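Long-range contacts in inactive dihydroorotase-like domain (Chaetomium thermophilum, PDB 5NNL), which is a catalytically inactive member of the dihydroorotase-like group, built on the barrel fold of the amidohydrolase superfamily: residues A[42-53]-A[72-80]; A[181-189]-A[197-205]. One frame throughout, in Å; residues are numbered along the deposited sequence. Where two conformers were deposited one is given.

Contact 1 of 2, residues A[42-53]-A[72-80]; sequences IRIMPVSKDGSI and CDFNLSITA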
loop_
_atom_site.group_PDB
_atom_site.type_symbol
_atom_site.label_atom_id
_atom_site.label_comp_id
_atom_site.label_asym_id
_atom_site.label_seq_id
_atom_site.Cartn_x
_atom_site.Cartn_y
_atom_site.Cartn_z
ATOM N N ILE A 42 1.792 -4.219 -7.556
ATOM C CA ILE A 42 1.755 -3.098 -6.623
ATOM C C ILE A 42 0.891 -1.991 -7.206
ATOM O O ILE A 42 0.937 -1.715 -8.410
ATOM C CB ILE A 42 3.170 -2.566 -6.301
ATOM C CG1 ILE A 42 3.850 -2.011 -7.555
ATOM C CG2 ILE A 42 4.013 -3.664 -5.675
ATOM C CD1 ILE A 42 5.170 -1.298 -7.279
ATOM N N ARG A 43 0.096 -1.362 -6.346
ATOM C CA ARG A 43 -0.578 -0.119 -6.684
ATOM C C ARG A 43 0.312 1.039 -6.265
ATOM O O ARG A 43 0.786 1.086 -5.124
ATOM C CB ARG A 43 -1.942 -0.018 -6.002
ATOM C CG ARG A 43 -2.535 1.388 -6.033
ATOM C CD ARG A 43 -3.900 1.478 -5.371
ATOM N NE ARG A 43 -4.295 2.875 -5.239
ATOM C CZ ARG A 43 -3.823 3.701 -4.308
ATOM N NH1 ARG A 43 -2.944 3.271 -3.410
ATOM N NH2 ARG A 43 -4.231 4.962 -4.276
ATOM N N ILE A 44 0.542 1.961 -7.189
ATOM C CA ILE A 44 1.416 3.100 -6.951
ATOM C C ILE A 44 0.606 4.210 -6.296
ATOM O O ILE A 44 -0.444 4.615 -6.811
ATOM C CB ILE A 44 2.056 3.579 -8.265
ATOM C CG1 ILE A 44 2.708 2.405 -9.009
ATOM C CG2 ILE A 44 3.076 4.668 -7.992
ATOM C CD1 ILE A 44 3.762 1.666 -8.209
ATOM N N MET A 45 1.088 4.696 -5.161
ATOM C CA MET A 45 0.409 5.772 -4.451
ATOM C C MET A 45 0.460 7.042 -5.293
ATOM O O MET A 45 1.558 7.511 -5.621
ATOM C CB MET A 45 1.059 6.008 -3.092
ATOM C CG MET A 45 1.004 4.795 -2.168
ATOM S SD MET A 45 1.767 5.088 -0.566
ATOM C CE MET A 45 0.641 6.295 0.127
ATOM N N PRO A 46 -0.681 7.632 -5.659
ATOM C CA PRO A 46 -0.643 8.811 -6.543
ATOM C C PRO A 46 0.024 10.030 -5.923
ATOM O O PRO A 46 0.422 10.935 -6.664
ATOM C CB PRO A 46 -2.124 9.075 -6.848
ATOM C CG PRO A 46 -2.879 8.435 -5.719
ATOM C CD PRO A 46 -2.052 7.264 -5.270
ATOM N N VAL A 47 0.164 10.087 -4.602
ATOM C CA VAL A 47 0.808 11.206 -3.924
ATOM C C VAL A 47 2.257 10.822 -3.657
ATOM O O VAL A 47 2.530 9.827 -2.975
ATOM C CB VAL A 47 0.073 11.570 -2.622
ATOM C CG1 VAL A 47 0.836 12.627 -1.828
ATOM C CG2 VAL A 47 -1.347 12.058 -2.932
ATOM N N SER A 48 3.186 11.611 -4.187
ATOM C CA SER A 48 4.608 11.341 -4.061
ATOM C C SER A 48 5.269 12.424 -3.195
ATOM O O SER A 48 4.587 13.128 -2.436
ATOM C CB SER A 48 5.210 11.217 -5.466
ATOM O OG SER A 48 4.886 12.331 -6.281
ATOM N N LYS A 49 6.596 12.548 -3.295
ATOM C CA LYS A 49 7.347 13.411 -2.383
ATOM C C LYS A 49 6.852 14.855 -2.440
ATOM O O LYS A 49 6.332 15.387 -1.452
ATOM C CB LYS A 49 8.839 13.332 -2.711
ATOM C CG LYS A 49 9.709 14.383 -2.013
ATOM C CD LYS A 49 10.920 13.755 -1.347
ATOM C CE LYS A 49 12.040 14.762 -1.078
ATOM N NZ LYS A 49 12.027 15.281 0.324
ATOM N N ASP A 50 7.024 15.510 -3.584
ATOM C CA ASP A 50 6.644 16.910 -3.760
ATOM C C ASP A 50 5.754 17.068 -4.984
ATOM O O ASP A 50 5.874 18.027 -5.750
ATOM C CB ASP A 50 7.881 17.801 -3.867
ATOM C CG ASP A 50 8.540 18.053 -2.518
ATOM O OD1 ASP A 50 7.831 18.476 -1.577
ATOM O OD2 ASP A 50 9.765 17.824 -2.398
ATOM N N GLY A 51 4.843 16.124 -5.177
ATOM C CA GLY A 51 3.930 16.181 -6.298
ATOM C C GLY A 51 2.888 15.095 -6.178
ATOM O O GLY A 51 2.804 14.397 -5.166
ATOM N N SER A 52 2.086 14.959 -7.229
ATOM C CA SER A 52 1.031 13.956 -7.227
ATOM C C SER A 52 0.495 13.785 -8.639
ATOM O O SER A 52 0.614 14.679 -9.482
ATOM C CB SER A 52 -0.108 14.350 -6.282
ATOM O OG SER A 52 -0.772 15.508 -6.761
ATOM N N ILE A 53 -0.104 12.621 -8.880
ATOM C CA ILE A 53 -0.910 12.406 -10.078
ATOM C C ILE A 53 -2.267 13.051 -9.812
ATOM O O ILE A 53 -3.118 12.484 -9.124
ATOM C CB ILE A 53 -1.036 10.922 -10.433
ATOM C CG1 ILE A 53 0.347 10.344 -10.760
ATOM C CG2 ILE A 53 -2.003 10.732 -11.612
ATOM C CD1 ILE A 53 0.344 8.860 -11.109
ATOM N N CYS A 72 7.909 -5.622 -11.816
ATOM C CA CYS A 72 6.667 -6.243 -11.391
ATOM C C CYS A 72 5.539 -5.539 -12.133
ATOM O O CYS A 72 5.748 -4.508 -12.777
ATOM C CB CYS A 72 6.486 -6.167 -9.865
ATOM S SG CYS A 72 6.277 -4.500 -9.199
ATOM N N ASP A 73 4.340 -6.111 -12.066
ATOM C CA ASP A 73 3.177 -5.442 -12.629
ATOM C C ASP A 73 2.690 -4.357 -11.673
ATOM O O ASP A 73 2.964 -4.384 -10.469
ATOM C CB ASP A 73 2.060 -6.445 -12.913
ATOM C CG ASP A 73 2.440 -7.452 -13.981
ATOM O OD1 ASP A 73 3.382 -7.170 -14.752
ATOM O OD2 ASP A 73 1.798 -8.521 -14.051
ATOM N N PHE A 74 1.965 -3.385 -12.219
ATOM C CA PHE A 74 1.560 -2.254 -11.399
ATOM C C PHE A 74 0.322 -1.594 -11.984
ATOM O O PHE A 74 -0.009 -1.760 -13.160
ATOM C CB PHE A 74 2.697 -1.233 -11.257
ATOM C CG PHE A 74 2.955 -0.428 -12.496
ATOM C CD1 PHE A 74 3.784 -0.913 -13.497
ATOM C CD2 PHE A 74 2.379 0.823 -12.656
ATOM C CE1 PHE A 74 4.025 -0.170 -14.637
ATOM C CE2 PHE A 74 2.618 1.568 -13.790
ATOM C CZ PHE A 74 3.441 1.074 -14.782
ATOM N N ASN A 75 -0.366 -0.858 -11.118
ATOM C CA ASN A 75 -1.474 0.008 -11.477
ATOM C C ASN A 75 -1.139 1.416 -11.013
ATOM O O ASN A 75 -0.557 1.599 -9.939
ATOM C CB ASN A 75 -2.779 -0.453 -10.816
ATOM C CG ASN A 75 -3.764 -1.046 -11.802
ATOM O OD1 ASN A 75 -3.958 -0.522 -12.900
ATOM N ND2 ASN A 75 -4.401 -2.145 -11.408
ATOM N N LEU A 76 -1.482 2.406 -11.826
ATOM C CA LEU A 76 -1.421 3.783 -11.371
ATOM C C LEU A 76 -2.740 4.162 -10.706
ATOM O O LEU A 76 -3.731 3.428 -10.753
ATOM C CB LEU A 76 -1.108 4.735 -12.527
ATOM C CG LEU A 76 0.323 4.704 -13.073
ATOM C CD1 LEU A 76 0.451 5.618 -14.284
ATOM C CD2 LEU A 76 1.330 5.109 -12.005
ATOM N N SER A 77 -2.733 5.322 -10.064
ATOM C CA SER A 77 -3.912 5.855 -9.405
ATOM C C SER A 77 -3.860 7.366 -9.553
ATOM O O SER A 77 -2.860 7.926 -10.009
ATOM C CB SER A 77 -3.968 5.423 -7.935
ATOM O OG SER A 77 -5.182 5.814 -7.313
ATOM N N ILE A 78 -4.944 8.032 -9.165
ATOM C CA ILE A 78 -5.056 9.475 -9.341
ATOM C C ILE A 78 -5.666 10.101 -8.095
ATOM O O ILE A 78 -6.577 9.536 -7.482
ATOM C CB ILE A 78 -5.882 9.823 -10.594
ATOM C CG1 ILE A 78 -5.874 11.330 -10.822
ATOM C CG2 ILE A 78 -7.311 9.284 -10.476
ATOM C CD1 ILE A 78 -5.950 11.711 -12.300
ATOM N N THR A 79 -5.166 11.283 -7.739
ATOM C CA THR A 79 -5.582 12.000 -6.542
ATOM C C THR A 79 -6.736 12.948 -6.839
ATOM O O THR A 79 -6.732 13.659 -7.849
ATOM C CB THR A 79 -4.417 12.813 -5.978
ATOM O OG1 THR A 79 -3.217 12.039 -6.050
ATOM C CG2 THR A 79 -4.678 13.211 -4.539
ATOM N N ALA A 80 -7.707 12.973 -5.935
ATOM C CA ALA A 80 -8.803 13.918 -6.034
ATOM C C ALA A 80 -8.389 15.267 -5.460
ATOM O O ALA A 80 -7.589 15.354 -4.525
ATOM C CB ALA A 80 -10.034 13.392 -5.296
HETATM O O HOH W 1 -0.290 6.315 -8.913
#
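Ile42 and Phe74 face each other as a bridge pair of two parallel strands, as do Arg43 and Asn75. The bonding runs in the usual staggered way: Asp73 O accepts from Ile42 N, Ile42 O from Asn75 N, and Asn75 O from Ile44 N, this last bond nearly straight at 173°. Beyond Ile44 the backbones part, and a water bridges the gap, donating to Ile44 O at 2.7 Å and accepting from Ser77 N.

Ile53 packs along the 76-78 backbone just past this point. Its CB lies 3.5 Å from Ser77 O. The CG2 branch, anti to the backbone N, comes closer to that same oxygen and also touches Ile78 CG1. The other branch, CG1, passes the same Ser77 O, and CD1 at its end lies 3.5 Å from that oxygen before it meets Leu76 CD2 at 4.0 Å, the two side chains crossing at about a right angle. The backbone of Ile53 makes a further link: its O accepts Thr79 N at 2.7 Å and Thr79 OG1 at 3.1 Å, the hydroxyl coming from above the carbonyl plane. Two donors thus grip one oxygen, while Pro46 CB packs against Thr79 OG1.

On the face of Arg43, its extended chain brings NH2 to Ser77 OG at 3.3 Å, a weak bond at the guanidinium edge; Ser97 OG binds both Arg43 NE and Ser77 OG. Ile42 and Ile44 lean instead on helix 26-37, and Leu76 on helix 56-64. Strand 39-44, helix 56-64 and strand 73-79 form a beta-alpha-beta unit, the repeating element of the barrel expected for a dihydroorotase-like domain.

Contact 2 of 2, residues A[181-189]-A[197-205]; sequences VYSLFLSQK and LPTPEDQEA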
loop_
_atom_site.group_PDB
_atom_site.type_symbol
_atom_site.label_atom_id
_atom_site.label_comp_id
_atom_site.label_asym_id
_atom_site.label_seq_id
_atom_site.Cartn_x
_atom_site.Cartn_y
_atom_site.Cartn_z
ATOM N N VAL A 181 2.024 -2.031 7.619
ATOM C CA VAL A 181 2.637 -3.069 8.444
ATOM C C VAL A 181 3.400 -2.456 9.613
ATOM O O VAL A 181 3.336 -2.956 10.742
ATOM C CB VAL A 181 3.547 -3.966 7.583
ATOM C CG1 VAL A 181 4.358 -4.927 8.463
ATOM C CG2 VAL A 181 2.711 -4.749 6.573
ATOM N N TYR A 182 4.147 -1.377 9.365
ATOM C CA TYR A 182 4.901 -0.742 10.443
ATOM C C TYR A 182 3.999 -0.336 11.602
ATOM O O TYR A 182 4.438 -0.344 12.757
ATOM C CB TYR A 182 5.644 0.491 9.925
ATOM C CG TYR A 182 7.027 0.241 9.357
ATOM C CD1 TYR A 182 7.497 -1.047 9.117
ATOM C CD2 TYR A 182 7.870 1.307 9.066
ATOM C CE1 TYR A 182 8.763 -1.257 8.598
ATOM C CE2 TYR A 182 9.131 1.107 8.551
ATOM C CZ TYR A 182 9.574 -0.171 8.317
ATOM O OH TYR A 182 10.836 -0.348 7.799
ATOM N N SER A 183 2.747 0.031 11.315
ATOM C CA SER A 183 1.838 0.459 12.374
ATOM C C SER A 183 1.655 -0.614 13.441
ATOM O O SER A 183 1.391 -0.288 14.603
ATOM C CB SER A 183 0.478 0.833 11.785
ATOM O OG SER A 183 0.562 1.986 10.968
ATOM N N LEU A 184 1.769 -1.891 13.070
ATOM C CA LEU A 184 1.561 -2.967 14.031
ATOM C C LEU A 184 2.781 -3.234 14.902
ATOM O O LEU A 184 2.650 -3.905 15.932
ATOM C CB LEU A 184 1.171 -4.257 13.304
ATOM C CG LEU A 184 -0.197 -4.303 12.615
ATOM C CD1 LEU A 184 -0.469 -5.697 12.080
ATOM C CD2 LEU A 184 -1.323 -3.872 13.550
ATOM N N PHE A 185 3.954 -2.723 14.526
ATOM C CA PHE A 185 5.193 -3.032 15.225
ATOM C C PHE A 185 5.962 -1.798 15.677
ATOM O O PHE A 185 7.049 -1.943 16.249
ATOM C CB PHE A 185 6.085 -3.901 14.332
ATOM C CG PHE A 185 5.408 -5.139 13.842
ATOM C CD1 PHE A 185 5.356 -6.269 14.634
ATOM C CD2 PHE A 185 4.812 -5.171 12.591
ATOM C CE1 PHE A 185 4.726 -7.407 14.194
ATOM C CE2 PHE A 185 4.180 -6.312 12.139
ATOM C CZ PHE A 185 4.137 -7.431 12.943
ATOM N N LEU A 186 5.432 -0.596 15.441
ATOM C CA LEU A 186 6.013 0.648 15.930
ATOM C C LEU A 186 4.898 1.526 16.475
ATOM O O LEU A 186 3.833 1.632 15.860
ATOM C CB LEU A 186 6.761 1.412 14.830
ATOM C CG LEU A 186 7.958 0.721 14.182
ATOM C CD1 LEU A 186 8.363 1.474 12.931
ATOM C CD2 LEU A 186 9.127 0.628 15.145
ATOM N N SER A 187 5.153 2.163 17.621
ATOM C CA SER A 187 4.171 3.022 18.273
ATOM C C SER A 187 4.873 4.266 18.810
ATOM O O SER A 187 6.093 4.421 18.691
ATOM C CB SER A 187 3.445 2.277 19.400
ATOM O OG SER A 187 4.266 2.160 20.550
ATOM N N GLN A 188 4.087 5.164 19.410
ATOM C CA GLN A 188 4.645 6.378 19.998
ATOM C C GLN A 188 5.500 6.088 21.223
ATOM O O GLN A 188 6.263 6.960 21.650
ATOM C CB GLN A 188 3.521 7.351 20.354
ATOM C CG GLN A 188 3.138 8.258 19.195
ATOM C CD GLN A 188 1.856 9.024 19.442
ATOM O OE1 GLN A 188 1.603 9.491 20.550
ATOM N NE2 GLN A 188 1.033 9.148 18.408
ATOM N N LYS A 189 5.386 4.890 21.801
ATOM C CA LYS A 189 6.364 4.458 22.794
ATOM C C LYS A 189 7.752 4.360 22.174
ATOM O O LYS A 189 8.752 4.726 22.803
ATOM C CB LYS A 189 5.948 3.112 23.386
ATOM C CG LYS A 189 6.894 2.568 24.454
ATOM C CD LYS A 189 6.588 3.144 25.826
ATOM C CE LYS A 189 7.656 2.759 26.838
ATOM N NZ LYS A 189 7.094 2.567 28.207
ATOM N N LEU A 197 2.617 7.677 14.012
ATOM C CA LEU A 197 2.522 6.317 14.510
ATOM C C LEU A 197 1.359 6.200 15.489
ATOM O O LEU A 197 0.940 7.190 16.093
ATOM C CB LEU A 197 3.817 5.913 15.206
ATOM C CG LEU A 197 5.067 5.715 14.352
ATOM C CD1 LEU A 197 6.264 5.440 15.253
ATOM C CD2 LEU A 197 4.883 4.582 13.357
ATOM N N PRO A 198 0.820 4.996 15.670
ATOM C CA PRO A 198 -0.240 4.814 16.667
ATOM C C PRO A 198 0.297 4.920 18.084
ATOM O O PRO A 198 1.469 4.641 18.355
ATOM C CB PRO A 198 -0.753 3.398 16.382
ATOM C CG PRO A 198 0.431 2.697 15.805
ATOM C CD PRO A 198 1.137 3.734 14.976
ATOM N N THR A 199 -0.580 5.322 18.997
ATOM C CA THR A 199 -0.270 5.195 20.406
ATOM C C THR A 199 -0.279 3.714 20.776
ATOM O O THR A 199 -0.827 2.887 20.042
ATOM C CB THR A 199 -1.280 5.951 21.269
ATOM O OG1 THR A 199 -2.563 5.318 21.180
ATOM C CG2 THR A 199 -1.401 7.405 20.832
ATOM N N PRO A 200 0.336 3.345 21.901
ATOM C CA PRO A 200 0.237 1.945 22.344
ATOM C C PRO A 200 -1.198 1.447 22.429
ATOM O O PRO A 200 -1.469 0.289 22.086
ATOM C CB PRO A 200 0.926 1.970 23.714
ATOM C CG PRO A 200 1.914 3.079 23.607
ATOM C CD PRO A 200 1.261 4.126 22.744
ATOM N N GLU A 201 -2.131 2.293 22.871
ATOM C CA GLU A 201 -3.531 1.882 22.930
ATOM C C GLU A 201 -4.120 1.732 21.533
ATOM O O GLU A 201 -4.890 0.799 21.277
ATOM C CB GLU A 201 -4.351 2.885 23.739
ATOM C CG GLU A 201 -5.857 2.612 23.672
ATOM C CD GLU A 201 -6.642 3.277 24.789
ATOM O OE1 GLU A 201 -6.021 3.910 25.668
ATOM O OE2 GLU A 201 -7.886 3.159 24.787
ATOM N N ASP A 202 -3.785 2.648 20.622
ATOM C CA ASP A 202 -4.234 2.504 19.241
ATOM C C ASP A 202 -3.725 1.195 18.649
ATOM O O ASP A 202 -4.487 0.434 18.043
ATOM C CB ASP A 202 -3.761 3.695 18.399
ATOM C CG ASP A 202 -4.536 4.973 18.687
ATOM O OD1 ASP A 202 -5.711 4.889 19.105
ATOM O OD2 ASP A 202 -3.964 6.065 18.478
ATOM N N GLN A 203 -2.436 0.906 18.839
ATOM C CA GLN A 203 -1.845 -0.290 18.248
ATOM C C GLN A 203 -2.512 -1.554 18.782
ATOM O O GLN A 203 -2.768 -2.497 18.025
ATOM C CB GLN A 203 -0.345 -0.319 18.523
ATOM C CG GLN A 203 0.416 -1.351 17.715
ATOM C CD GLN A 203 1.850 -1.495 18.179
ATOM O OE1 GLN A 203 2.133 -2.221 19.129
ATOM N NE2 GLN A 203 2.759 -0.795 17.520
ATOM N N GLU A 204 -2.792 -1.588 20.085
ATOM C CA GLU A 204 -3.477 -2.745 20.658
ATOM C C GLU A 204 -4.869 -2.895 20.072
ATOM O O GLU A 204 -5.327 -4.016 19.806
ATOM C CB GLU A 204 -3.544 -2.600 22.180
ATOM C CG GLU A 204 -4.113 -3.810 22.908
ATOM C CD GLU A 204 -4.280 -3.566 24.397
ATOM O OE1 GLU A 204 -3.397 -2.916 24.999
ATOM O OE2 GLU A 204 -5.297 -4.017 24.963
ATOM N N ALA A 205 -5.573 -1.778 19.863
ATOM C CA ALA A 205 -6.880 -1.839 19.226
ATOM C C ALA A 205 -6.778 -2.420 17.820
ATOM O O ALA A 205 -7.686 -3.132 17.375
ATOM C CB ALA A 205 -7.512 -0.449 19.191
#
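Gln203 and Gln188 reach across this contact in opposite directions, joining an N-capped helix to the turn that follows helix 181-185. The cap is Thr199, whose OG1 accepts from Asp202 N at 3.0 Å, and the short helical segments cross at 117°.

Gln203 leaves its helix with CG anti to the backbone N (chi1 -168°) and continues extended, which carries the amide into the bend of the other segment. NE2 donates to Ser183 O at 3.3 Å, approaching from above that carbonyl's plane, and it also lies 3.1 Å from Leu186 O. Gln203 CD rests against Leu184 O, which accepts a bond from Trp207 NE1, one turn further along the same helix. Pro198 meets the carbonyls of Ser183 and Leu186 as well, its CG nearest Ser183 O and its CD nearest Leu186 O.

Gln188 answers from the other segment. Its backbone N donates to Pro198 O at 2.9 Å, and its extended side chain lies alongside Thr199, both pointing the same way, with OE1 3.7 Å from Thr199 CG2. Leu197 sends CD2 to Leu186 CB and CD1 to Ser187 O, while Leu186 also packs on Leu225 of helix 221-228.

Ser187 OG accepts from Lys189 N, which makes an ST turn, and Lys189 CB touches Pro200 CG. The intervening loop contains the Cys191–Cys194 disulfide. Gln188 NE2 closes the contact with a bond to Leu197 O at 3.0 Å, its acceptor tilted 22° out of the amide plane.

How the contacts relate
From the N terminus, the chain first closes a loop at contact 1, where strand 39-44 and the turn after it meet strand 73-79 with helix 56-64 in between. A hundred residues later, contact 2 closes a much shorter excursion: seven residues, none of them helix or strand, separate 181-189 from 197-205. The two loops follow in series and neither nest nor cross. Contact 1 ties neighbouring strands of the buried interior, whereas contact 2 fastens together two helices that follow one another in the chain between strand 175-180 and strand 215-217. They sit on opposite sides of the chain's centre, their own centres about 25 Å apart, and do not touch.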